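PDB 4GYI: Rio2 kinase from Chaetomium thermophilum, which is an atypical RIO-type kinase that carries a phosphoaspartate in its ADP and magnesium complex and has an ATPase-dependent role on the maturing pre-40S ribosomal subunit. Local coordinates for residues Ala14-Gly26 against Ile41-Ile55. Sequence-based numbering, arbitrary orientation.
Sequences AEDWRVLTAVEMG and IARLRGGSSGVHKSI
V19 is the knob of this contact: its side chain sits in a hollow walled by A42, V51, S54 and I55. Its two methyls divide the work. CG1, anti to the backbone N (chi1 173°), reaches I55 CG1 at 3.8 Å, while CG2 presses between V51 CB and S54 CB. A turn further along helix 14-26, A22 presents only a methyl, and A42 can come close there, with CB to CB at 3.8 Å. I41 lies along the next turn: its CG2 rests on A22 CB and its CD1 reaches G26 CA at 3.5 Å, too close for a CB on G26 with the isoleucine placed as it is. The segments belong to the winged-helix N-terminal domain of Rio2, of the helix-turn-helix class, where the axes of 14-26 and 51-55 cross at -78°. Between these helices S54 OG donates to D16 OD1 at 2.6 Å, nearly in line with the C-O bond. R18 NE makes a bent hydrogen bond (141°) to A42 O at 3.2 Å; the oxygen lies in the guanidinium plane, but the donor stands above the carbonyl plane, while L44 CD1 sits 3.6 Å above the centre of one guanidinium face. An alanine in place of R18 would probably leave A42 O without this donor and L44 without the flat surface it covers.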
# COMPACT_ATOMS: atom_id res chain seq x y z
N ALA A 14 25.77 10.30 -8.91
CA ALA A 14 25.69 10.46 -7.46
C ALA A 14 25.07 11.79 -7.07
O ALA A 14 24.19 11.84 -6.20
CB ALA A 14 27.07 10.29 -6.84
N GLU A 15 25.50 12.87 -7.72
CA GLU A 15 24.85 14.15 -7.45
C GLU A 15 23.56 14.39 -8.27
O GLU A 15 22.93 15.43 -8.12
CB GLU A 15 25.82 15.34 -7.53
CG GLU A 15 26.30 15.81 -6.15
CD GLU A 15 26.22 17.33 -5.95
OE1 GLU A 15 26.47 17.80 -4.82
OE2 GLU A 15 25.91 18.05 -6.93
N ASP A 16 23.17 13.45 -9.11
CA ASP A 16 21.81 13.52 -9.64
C ASP A 16 20.86 13.11 -8.52
O ASP A 16 19.81 13.72 -8.31
CB ASP A 16 21.61 12.63 -10.85
CG ASP A 16 22.24 13.20 -12.10
OD1 ASP A 16 22.48 14.42 -12.12
OD2 ASP A 16 22.50 12.43 -13.05
N TRP A 17 21.26 12.07 -7.80
CA TRP A 17 20.52 11.63 -6.63
C TRP A 17 20.47 12.68 -5.52
O TRP A 17 19.42 12.91 -4.92
CB TRP A 17 21.08 10.31 -6.12
CG TRP A 17 20.75 9.18 -7.05
CD1 TRP A 17 21.60 8.52 -7.88
CD2 TRP A 17 19.45 8.63 -7.28
NE1 TRP A 17 20.91 7.56 -8.59
CE2 TRP A 17 19.59 7.61 -8.24
CE3 TRP A 17 18.18 8.89 -6.74
CZ2 TRP A 17 18.50 6.84 -8.68
CZ3 TRP A 17 17.10 8.13 -7.18
CH2 TRP A 17 17.27 7.12 -8.13
N ARG A 18 21.60 13.33 -5.27
CA ARG A 18 21.70 14.33 -4.22
C ARG A 18 20.79 15.54 -4.47
O ARG A 18 20.18 16.07 -3.55
CB ARG A 18 23.16 14.78 -4.10
CG ARG A 18 23.47 15.56 -2.85
CD ARG A 18 24.96 15.91 -2.74
NE ARG A 18 25.26 16.47 -1.42
CZ ARG A 18 25.60 15.73 -0.37
NH1 ARG A 18 25.70 14.41 -0.49
NH2 ARG A 18 25.85 16.31 0.80
N VAL A 19 20.71 15.96 -5.73
CA VAL A 19 19.84 17.06 -6.13
C VAL A 19 18.36 16.65 -6.08
O VAL A 19 17.51 17.39 -5.59
CB VAL A 19 20.21 17.59 -7.53
CG1 VAL A 19 19.21 18.62 -8.02
CG2 VAL A 19 21.60 18.19 -7.50
N LEU A 20 18.06 15.45 -6.58
CA LEU A 20 16.72 14.89 -6.47
C LEU A 20 16.30 14.86 -5.00
O LEU A 20 15.21 15.30 -4.64
CB LEU A 20 16.65 13.49 -7.09
CG LEU A 20 15.23 12.93 -7.25
CD1 LEU A 20 14.38 13.91 -8.05
CD2 LEU A 20 15.22 11.51 -7.90
N THR A 21 17.18 14.34 -4.14
CA THR A 21 16.90 14.27 -2.71
C THR A 21 16.70 15.66 -2.11
O THR A 21 15.85 15.86 -1.24
CB THR A 21 18.05 13.56 -1.97
OG1 THR A 21 18.21 12.23 -2.49
CG2 THR A 21 17.77 13.49 -0.47
N ALA A 22 17.50 16.61 -2.58
CA ALA A 22 17.40 18.00 -2.13
C ALA A 22 16.06 18.63 -2.49
O ALA A 22 15.53 19.45 -1.73
CB ALA A 22 18.55 18.84 -2.72
N VAL A 23 15.52 18.29 -3.65
CA VAL A 23 14.21 18.80 -4.03
C VAL A 23 13.15 18.20 -3.10
O VAL A 23 12.24 18.89 -2.64
CB VAL A 23 13.87 18.48 -5.49
CG1 VAL A 23 12.43 18.87 -5.79
CG2 VAL A 23 14.84 19.20 -6.42
N GLU A 24 13.31 16.92 -2.81
CA GLU A 24 12.41 16.27 -1.87
C GLU A 24 12.42 16.98 -0.51
O GLU A 24 11.37 17.28 0.04
CB GLU A 24 12.75 14.79 -1.71
CG GLU A 24 11.78 14.08 -0.77
CD GLU A 24 12.24 12.69 -0.37
OE1 GLU A 24 13.46 12.45 -0.34
OE2 GLU A 24 11.38 11.84 -0.09
N MET A 25 13.61 17.24 0.03
CA MET A 25 13.70 17.83 1.37
C MET A 25 13.17 19.25 1.41
O MET A 25 12.55 19.65 2.39
CB MET A 25 15.13 17.81 1.88
CG MET A 25 15.57 16.48 2.41
SD MET A 25 17.36 16.43 2.55
CE MET A 25 17.61 14.79 3.23
N GLY A 26 13.42 19.99 0.34
CA GLY A 26 12.97 21.37 0.25
C GLY A 26 11.49 21.53 0.00
O GLY A 26 10.94 22.61 0.17
N ILE A 41 20.40 23.33 -0.21
CA ILE A 41 20.17 22.00 0.36
C ILE A 41 21.12 20.97 -0.25
O ILE A 41 21.67 20.13 0.47
CB ILE A 41 18.71 21.56 0.17
CG1 ILE A 41 17.76 22.53 0.86
CG2 ILE A 41 18.50 20.15 0.70
CD1 ILE A 41 16.32 22.24 0.58
N ALA A 42 21.32 21.04 -1.56
CA ALA A 42 22.18 20.08 -2.27
C ALA A 42 23.68 20.22 -1.98
O ALA A 42 24.48 19.38 -2.42
CB ALA A 42 21.94 20.13 -3.77
N ARG A 43 24.06 21.28 -1.27
CA ARG A 43 25.48 21.56 -1.02
C ARG A 43 26.19 20.38 -0.35
O ARG A 43 25.91 20.03 0.80
CB ARG A 43 25.67 22.88 -0.25
CG ARG A 43 26.17 24.03 -1.14
CD ARG A 43 25.83 25.42 -0.59
NE ARG A 43 26.28 25.60 0.78
CZ ARG A 43 25.70 26.42 1.65
NH1 ARG A 43 24.64 27.13 1.29
NH2 ARG A 43 26.18 26.53 2.89
N LEU A 44 27.10 19.78 -1.11
CA LEU A 44 27.84 18.60 -0.68
C LEU A 44 28.71 18.90 0.53
O LEU A 44 28.44 18.41 1.63
CB LEU A 44 28.69 18.08 -1.85
CG LEU A 44 29.76 17.00 -1.63
CD1 LEU A 44 29.13 15.67 -1.29
CD2 LEU A 44 30.66 16.86 -2.86
N ARG A 45 29.75 19.71 0.32
CA ARG A 45 30.68 20.11 1.38
C ARG A 45 30.46 21.49 2.06
O ARG A 45 30.61 21.59 3.28
CB ARG A 45 32.13 19.96 0.90
CG ARG A 45 33.19 20.31 1.94
CD ARG A 45 33.15 19.39 3.15
NE ARG A 45 34.23 19.68 4.09
CZ ARG A 45 34.19 20.66 4.99
NH1 ARG A 45 33.13 21.45 5.08
NH2 ARG A 45 35.22 20.86 5.81
N GLY A 46 30.15 22.56 1.32
CA GLY A 46 30.00 22.60 -0.12
C GLY A 46 29.57 23.99 -0.56
O GLY A 46 29.17 24.80 0.28
N GLY A 47 29.65 24.27 -1.85
CA GLY A 47 30.11 23.30 -2.82
C GLY A 47 28.94 22.65 -3.52
O GLY A 47 28.45 21.61 -3.08
N SER A 48 28.48 23.26 -4.61
CA SER A 48 27.35 22.69 -5.35
C SER A 48 27.73 21.35 -6.04
O SER A 48 27.18 20.31 -5.65
CB SER A 48 26.65 23.72 -6.27
OG SER A 48 26.42 24.95 -5.59
N SER A 49 28.64 21.33 -7.02
CA SER A 49 29.25 22.50 -7.66
C SER A 49 28.67 22.61 -9.06
O SER A 49 28.76 23.66 -9.71
CB SER A 49 30.77 22.36 -7.70
OG SER A 49 31.14 21.29 -8.55
N GLY A 50 28.06 21.51 -9.52
CA GLY A 50 27.40 21.45 -10.81
C GLY A 50 25.98 20.92 -10.68
O GLY A 50 25.50 20.14 -11.51
N VAL A 51 25.30 21.35 -9.63
CA VAL A 51 23.93 20.95 -9.40
C VAL A 51 23.00 21.46 -10.51
O VAL A 51 21.97 20.84 -10.80
CB VAL A 51 23.43 21.41 -8.02
CG1 VAL A 51 24.40 20.96 -6.94
CG2 VAL A 51 23.24 22.91 -7.98
N HIS A 52 23.37 22.57 -11.13
CA HIS A 52 22.55 23.14 -12.19
C HIS A 52 22.40 22.16 -13.34
O HIS A 52 21.33 22.09 -13.97
CB HIS A 52 23.12 24.48 -12.67
CG HIS A 52 22.72 25.63 -11.80
ND1 HIS A 52 21.43 26.11 -11.76
CD2 HIS A 52 23.44 26.38 -10.93
CE1 HIS A 52 21.37 27.12 -10.90
NE2 HIS A 52 22.57 27.30 -10.39
N LYS A 53 23.45 21.38 -13.60
CA LYS A 53 23.40 20.36 -14.65
C LYS A 53 22.51 19.19 -14.27
O LYS A 53 21.69 18.74 -15.06
CB LYS A 53 24.80 19.86 -15.00
CG LYS A 53 24.80 18.75 -16.05
CD LYS A 53 26.20 18.46 -16.54
CE LYS A 53 26.21 17.30 -17.54
NZ LYS A 53 27.59 17.05 -18.07
N SER A 54 22.70 18.68 -13.05
CA SER A 54 21.82 17.64 -12.50
C SER A 54 20.34 18.03 -12.61
O SER A 54 19.51 17.21 -12.99
CB SER A 54 22.19 17.35 -11.05
OG SER A 54 23.39 16.59 -10.97
N ILE A 55 20.03 19.29 -12.29
CA ILE A 55 18.66 19.79 -12.40
C ILE A 55 18.06 19.57 -13.79
O ILE A 55 16.91 19.12 -13.92
CB ILE A 55 18.56 21.30 -12.02
CG1 ILE A 55 18.87 21.50 -10.54
CG2 ILE A 55 17.17 21.86 -12.35
CD1 ILE A 55 18.51 22.88 -10.00